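Local coordinates for protein CpuTA1 (Curtobacterium pusillum, PDB 5K3W) that binds pyridoxal-5'-phosphate and belongs to the class IV aminotransferase family of fold-type IV PLP proteins, at residues Q144-I149 / V272-P277; P209-I214 / L266-S271. All coordinates share one frame; numbering follows the deposited sequence.

Contact 1 of 2, residues Q144-I149 / V272-P277; sequences QQRLGI and VRQAAP
Strand 274-278 forms one edge, within this chain, of the mixed sheet in the PLP-binding part of a class IV aminotransferase fold, and the turn leading into strand 149-155 packs against it through R146, Q145 and I149. R146 CG lies anti to the carbonyl carbon (chi1 -68°) and the chain then runs extended to NE, which carries the guanidinium along the strand to the bend that precedes it. There NE donates to R273 O at 2.9 Å, from above that carbonyl plane, while NH2 donates to V272 O at 3.1 Å, with the acceptor near the guanidinium plane. Two carbonyls at one edge of the group should restrict its rotation, and a salt bridge from NH2 to E113 adds a third anchor. Q274 CG lies over one guanidinium face, 3.7 Å from R146 NH2.

R273 answers from the other segment. A bend at chi3 (62°) brings NH1 to Q145 OE1 at 3.1 Å, a fairly straight bond that lies in the guanidinium plane but meets the amide from above its carbonyl plane. The two side chains cross at nearly a right angle. The stronger partner of R273 is D195, which forms a salt bridge with NH2, so Q145 is a second, neutral partner of a guanidinium already paired.

Beyond the arginines, I149 CD1 packs on A276 CB at 3.6 Å, and the P277 ring lies against the backbone of the turn, its CG 3.6 Å from L147 O. I149 N closes the contact with a 2.9 Å bond to P277 O. This is loop-to-edge-strand packing, which joins the turn before strand 149-155 to the mixed sheet of the class IV aminotransferase fold.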
loop_
_atom_site.group_PDB
_atom_site.type_symbol
_atom_site.label_atom_id
_atom_site.label_comp_id
_atom_site.label_asym_id
_atom_site.label_seq_id
_atom_site.Cartn_x
_atom_site.Cartn_y
_atom_site.Cartn_z
ATOM N N GLN A 144 5.912 9.683 -26.580
ATOM C CA GLN A 144 6.952 8.715 -26.904
ATOM C C GLN A 144 6.520 7.296 -26.529
ATOM O O GLN A 144 6.620 6.371 -27.345
ATOM C CB GLN A 144 8.253 9.109 -26.203
ATOM C CG GLN A 144 9.480 8.512 -26.828
ATOM C CD GLN A 144 9.537 8.783 -28.318
ATOM O OE1 GLN A 144 9.176 9.876 -28.779
ATOM N NE2 GLN A 144 9.968 7.780 -29.088
ATOM N N GLN A 145 6.015 7.106 -25.298
ATOM C CA GLN A 145 5.582 5.776 -24.877
ATOM C C GLN A 145 4.472 5.233 -25.781
ATOM O O GLN A 145 4.418 4.024 -26.040
ATOM C CB GLN A 145 5.138 5.799 -23.404
ATOM C CG GLN A 145 6.186 6.400 -22.443
ATOM C CD GLN A 145 6.366 5.631 -21.119
ATOM O OE1 GLN A 145 5.401 5.246 -20.440
ATOM N NE2 GLN A 145 7.625 5.415 -20.749
ATOM N N ARG A 146 3.597 6.103 -26.295
ATOM C CA ARG A 146 2.577 5.651 -27.232
ATOM C C ARG A 146 3.164 5.097 -28.527
ATOM O O ARG A 146 2.434 4.440 -29.278
ATOM C CB ARG A 146 1.604 6.788 -27.536
ATOM C CG ARG A 146 0.762 7.162 -26.342
ATOM C CD ARG A 146 -0.203 8.295 -26.617
ATOM N NE ARG A 146 -0.834 8.681 -25.361
ATOM C CZ ARG A 146 -1.534 9.788 -25.164
ATOM N NH1 ARG A 146 -1.717 10.658 -26.147
ATOM N NH2 ARG A 146 -2.047 10.026 -23.966
ATOM N N LEU A 147 4.456 5.313 -28.795
ATOM C CA LEU A 147 5.094 4.734 -29.970
ATOM C C LEU A 147 5.856 3.448 -29.679
ATOM O O LEU A 147 6.161 2.705 -30.621
ATOM C CB LEU A 147 6.057 5.739 -30.614
ATOM C CG LEU A 147 5.506 7.108 -31.038
ATOM C CD1 LEU A 147 6.582 7.927 -31.724
ATOM C CD2 LEU A 147 4.283 6.972 -31.920
ATOM N N GLY A 148 6.171 3.170 -28.414
ATOM C CA GLY A 148 6.874 1.951 -28.055
ATOM C C GLY A 148 7.505 1.968 -26.676
ATOM O O GLY A 148 8.045 2.994 -26.254
ATOM N N ILE A 149 7.429 0.835 -25.964
ATOM C CA ILE A 149 8.059 0.645 -24.662
ATOM C C ILE A 149 8.698 -0.738 -24.626
ATOM O O ILE A 149 8.217 -1.678 -25.265
ATOM C CB ILE A 149 7.059 0.766 -23.485
ATOM C CG1 ILE A 149 5.830 -0.111 -23.733
ATOM C CG2 ILE A 149 6.661 2.204 -23.215
ATOM C CD1 ILE A 149 4.880 -0.172 -22.545
ATOM N N VAL A 272 -4.550 7.073 -18.744
ATOM C CA VAL A 272 -3.859 8.303 -19.133
ATOM C C VAL A 272 -2.882 8.064 -20.276
ATOM O O VAL A 272 -2.854 8.820 -21.250
ATOM C CB VAL A 272 -3.150 8.931 -17.920
ATOM C CG1 VAL A 272 -2.291 10.101 -18.372
ATOM C CG2 VAL A 272 -4.172 9.411 -16.927
ATOM N N ARG A 273 -2.047 7.028 -20.176
ATOM C CA ARG A 273 -1.112 6.739 -21.256
ATOM C C ARG A 273 -1.831 6.211 -22.497
ATOM O O ARG A 273 -1.323 6.364 -23.616
ATOM C CB ARG A 273 -0.058 5.742 -20.769
ATOM C CG ARG A 273 1.034 5.444 -21.775
ATOM C CD ARG A 273 2.166 4.644 -21.144
ATOM N NE ARG A 273 1.699 3.352 -20.658
ATOM C CZ ARG A 273 2.466 2.473 -20.023
ATOM N NH1 ARG A 273 3.739 2.754 -19.808
ATOM N NH2 ARG A 273 1.957 1.322 -19.599
ATOM N N GLN A 274 -3.011 5.622 -22.321
ATOM C CA GLN A 274 -3.742 4.993 -23.411
ATOM C C GLN A 274 -3.008 3.721 -23.840
ATOM O O GLN A 274 -2.684 2.888 -22.989
ATOM C CB GLN A 274 -3.942 5.984 -24.558
ATOM C CG GLN A 274 -4.577 7.318 -24.121
ATOM C CD GLN A 274 -6.098 7.250 -23.797
ATOM O OE1 GLN A 274 -6.755 6.212 -23.934
ATOM N NE2 GLN A 274 -6.646 8.380 -23.368
ATOM N N ALA A 275 -2.734 3.537 -25.129
ATOM C CA ALA A 275 -2.158 2.287 -25.615
ATOM C C ALA A 275 -0.665 2.462 -25.860
ATOM O O ALA A 275 -0.261 3.272 -26.699
ATOM C CB ALA A 275 -2.853 1.818 -26.890
ATOM N N ALA A 276 0.149 1.700 -25.136
ATOM C CA ALA A 276 1.592 1.721 -25.342
ATOM C C ALA A 276 2.041 0.405 -25.960
ATOM O O ALA A 276 2.008 -0.636 -25.281
ATOM C CB ALA A 276 2.321 1.971 -24.022
ATOM N N PRO A 277 2.476 0.396 -27.218
ATOM C CA PRO A 277 2.882 -0.869 -27.849
ATOM C C PRO A 277 4.242 -1.336 -27.346
ATOM O O PRO A 277 5.148 -0.538 -27.089
ATOM C CB PRO A 277 2.925 -0.517 -29.342
ATOM C CG PRO A 277 3.288 0.939 -29.370
ATOM C CD PRO A 277 2.708 1.558 -28.098
#

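Contact 2 of 2, residues P209-I214 / L266-S271; sequences PTSNVI and LWLVSS. With PLP (pyridoxal-5'-phosphate), chain C.
N212 and V269 exchange two backbone hydrogen bonds beside PLP, in an antiparallel strand pair of the PLP-binding sheet. At this same end of the pair T210 O sits over the face of the pyridine ring, 3.3 Å from PLP C4, whereas N212 OD1 lies at the ring edge, 3.2 Å from PLP C6, while its ND2 is tied to L231 O. S271, just past the strand, grips one phosphate oxygen twice: its OG donates to PLP O2P at 2.7 Å and its backbone N to the same atom at 2.9 Å. Y178, T234, T235 and R75 supply further hydrogen bonds to PLP.

Behind this first shell I214 and W267 exchange two more backbone bonds; the intervening V213 and L268 form a non-hydrogen-bonded pair. On their face V213 CG2 touches L268 CD2 at 3.7 Å. On the opposite face I214 divides its branches: CG1, anti to the carbonyl carbon (chi1 -55°), meets V269 CG1 at 3.8 Å, and CG2 packs at W267 CE3, while the indole NE1 is held by T293. Close to PLP, one water joins T210 OG1 and S270 OG, 2.8 Å from each.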
loop_
_atom_site.group_PDB
_atom_site.type_symbol
_atom_site.label_atom_id
_atom_site.label_comp_id
_atom_site.label_asym_id
_atom_site.label_seq_id
_atom_site.Cartn_x
_atom_site.Cartn_y
_atom_site.Cartn_z
ATOM N N PRO A 209 1.719 -3.096 -13.360
ATOM C CA PRO A 209 1.476 -2.411 -12.086
ATOM C C PRO A 209 0.518 -1.247 -12.222
ATOM O O PRO A 209 -0.052 -0.809 -11.214
ATOM C CB PRO A 209 2.876 -1.947 -11.662
ATOM C CG PRO A 209 3.647 -1.900 -12.920
ATOM C CD PRO A 209 3.122 -3.010 -13.779
ATOM N N THR A 210 0.318 -0.725 -13.438
ATOM C CA THR A 210 -0.635 0.365 -13.621
ATOM C C THR A 210 -1.489 0.209 -14.870
ATOM O O THR A 210 -2.095 1.192 -15.305
ATOM C CB THR A 210 0.077 1.717 -13.720
ATOM O OG1 THR A 210 1.053 1.659 -14.773
ATOM C CG2 THR A 210 0.754 2.066 -12.405
ATOM N N SER A 211 -1.551 -0.982 -15.462
ATOM C CA SER A 211 -2.105 -1.130 -16.801
ATOM C C SER A 211 -2.577 -2.560 -16.995
ATOM O O SER A 211 -2.274 -3.450 -16.202
ATOM C CB SER A 211 -1.063 -0.792 -17.862
ATOM O OG SER A 211 -0.018 -1.745 -17.778
ATOM N N ASN A 212 -3.306 -2.772 -18.079
ATOM C CA ASN A 212 -3.687 -4.103 -18.509
ATOM C C ASN A 212 -2.970 -4.459 -19.800
ATOM O O ASN A 212 -2.507 -3.588 -20.539
ATOM C CB ASN A 212 -5.199 -4.214 -18.694
ATOM C CG ASN A 212 -5.937 -4.061 -17.391
ATOM O OD1 ASN A 212 -6.420 -2.981 -17.064
ATOM N ND2 ASN A 212 -6.007 -5.143 -16.620
ATOM N N VAL A 213 -2.896 -5.766 -20.053
ATOM C CA VAL A 213 -2.115 -6.349 -21.133
ATOM C C VAL A 213 -3.055 -6.774 -22.250
ATOM O O VAL A 213 -4.030 -7.493 -22.001
ATOM C CB VAL A 213 -1.305 -7.555 -20.629
ATOM C CG1 VAL A 213 -0.369 -8.055 -21.707
ATOM C CG2 VAL A 213 -0.553 -7.173 -19.396
ATOM N N ILE A 214 -2.744 -6.368 -23.480
ATOM C CA ILE A 214 -3.487 -6.767 -24.673
ATOM C C ILE A 214 -2.588 -7.637 -25.541
ATOM O O ILE A 214 -1.447 -7.262 -25.846
ATOM C CB ILE A 214 -3.992 -5.552 -25.471
ATOM C CG1 ILE A 214 -4.814 -4.620 -24.575
ATOM C CG2 ILE A 214 -4.851 -6.027 -26.635
ATOM C CD1 ILE A 214 -6.037 -5.274 -24.027
ATOM N N LEU A 266 1.897 -6.968 -28.640
ATOM C CA LEU A 266 1.474 -6.726 -27.267
ATOM C C LEU A 266 1.313 -5.234 -27.027
ATOM O O LEU A 266 2.080 -4.421 -27.552
ATOM C CB LEU A 266 2.482 -7.268 -26.253
ATOM C CG LEU A 266 2.821 -8.746 -26.322
ATOM C CD1 LEU A 266 3.996 -9.018 -25.413
ATOM C CD2 LEU A 266 1.626 -9.576 -25.898
ATOM N N TRP A 267 0.327 -4.888 -26.191
ATOM C CA TRP A 267 0.159 -3.533 -25.679
ATOM C C TRP A 267 -0.083 -3.569 -24.177
ATOM O O TRP A 267 -0.698 -4.500 -23.651
ATOM C CB TRP A 267 -1.028 -2.786 -26.331
ATOM C CG TRP A 267 -0.960 -2.643 -27.813
ATOM C CD1 TRP A 267 -0.554 -1.543 -28.514
ATOM C CD2 TRP A 267 -1.332 -3.626 -28.786
ATOM N NE1 TRP A 267 -0.656 -1.780 -29.861
ATOM C CE2 TRP A 267 -1.134 -3.051 -30.055
ATOM C CE3 TRP A 267 -1.831 -4.932 -28.705
ATOM C CZ2 TRP A 267 -1.397 -3.746 -31.242
ATOM C CZ3 TRP A 267 -2.103 -5.615 -29.876
ATOM C CH2 TRP A 267 -1.880 -5.024 -31.129
ATOM N N LEU A 268 0.405 -2.536 -23.494
ATOM C CA LEU A 268 -0.076 -2.152 -22.173
ATOM C C LEU A 268 -1.036 -0.979 -22.337
ATOM O O LEU A 268 -0.707 0.004 -23.010
ATOM C CB LEU A 268 1.078 -1.745 -21.259
ATOM C CG LEU A 268 2.043 -2.843 -20.838
ATOM C CD1 LEU A 268 2.913 -2.347 -19.705
ATOM C CD2 LEU A 268 1.280 -4.096 -20.447
ATOM N N VAL A 269 -2.209 -1.068 -21.724
ATOM C CA VAL A 269 -3.218 -0.017 -21.861
ATOM C C VAL A 269 -3.653 0.462 -20.479
ATOM O O VAL A 269 -3.734 -0.324 -19.529
ATOM C CB VAL A 269 -4.429 -0.504 -22.690
ATOM C CG1 VAL A 269 -3.968 -0.989 -24.051
ATOM C CG2 VAL A 269 -5.200 -1.609 -21.943
ATOM N N SER A 270 -3.922 1.757 -20.369
ATOM C CA SER A 270 -4.356 2.376 -19.122
ATOM C C SER A 270 -4.903 3.756 -19.467
ATOM O O SER A 270 -4.709 4.253 -20.581
ATOM C CB SER A 270 -3.213 2.458 -18.101
ATOM O OG SER A 270 -2.175 3.305 -18.549
ATOM N N SER A 271 -5.578 4.380 -18.491
ATOM C CA SER A 271 -6.445 5.520 -18.799
ATOM C C SER A 271 -5.674 6.709 -19.358
ATOM O O SER A 271 -6.108 7.320 -20.341
ATOM C CB SER A 271 -7.230 5.957 -17.566
ATOM O OG SER A 271 -8.270 5.050 -17.286
HETATM N N1 PLP C . -3.945 -2.415 -13.553
HETATM C C2 PLP C . -3.699 -1.615 -12.476
HETATM C C2A PLP C . -3.014 -2.171 -11.242
HETATM C C3 PLP C . -4.095 -0.291 -12.512
HETATM O O3 PLP C . -3.837 0.497 -11.380
HETATM C C4 PLP C . -4.734 0.206 -13.622
HETATM C C4A PLP C . -5.166 1.643 -13.740
HETATM C C5 PLP C . -4.974 -0.590 -14.700
HETATM C C6 PLP C . -4.578 -1.916 -14.654
HETATM C C5A PLP C . -5.661 -0.014 -15.935
HETATM O O4P PLP C . -6.935 0.531 -15.648
HETATM P P PLP C . -7.513 1.742 -16.510
HETATM O O1P PLP C . -7.436 1.428 -17.987
HETATM O O2P PLP C . -6.767 3.022 -16.223
HETATM O O3P PLP C . -8.967 1.945 -16.169
HETATM O O HOH W 1 0.259 2.771 -17.196
#

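How the contacts relate
From the N terminus, the chain first passes 144-149, then 209-214, and returns through 266-271 directly into 272-277. Contact 2 closes the inner loop, its nearer ends 52 residues apart in sequence, and contact 1 the outer one, with nearer ends 123 apart, so the two nest without crossing. Strands 265-270 and 274-278 are consecutive and adjacent in one mixed sheet, with A276 N 2.9 Å from L268 O, a probable hydrogen bond, and P277 CA packed on W267 CD1. Contact 2 thus joins the sheet interior to the PLP site, whereas contact 1 attaches the turn before strand 149-155 to the sheet's margin; their centres are about 9 Å apart.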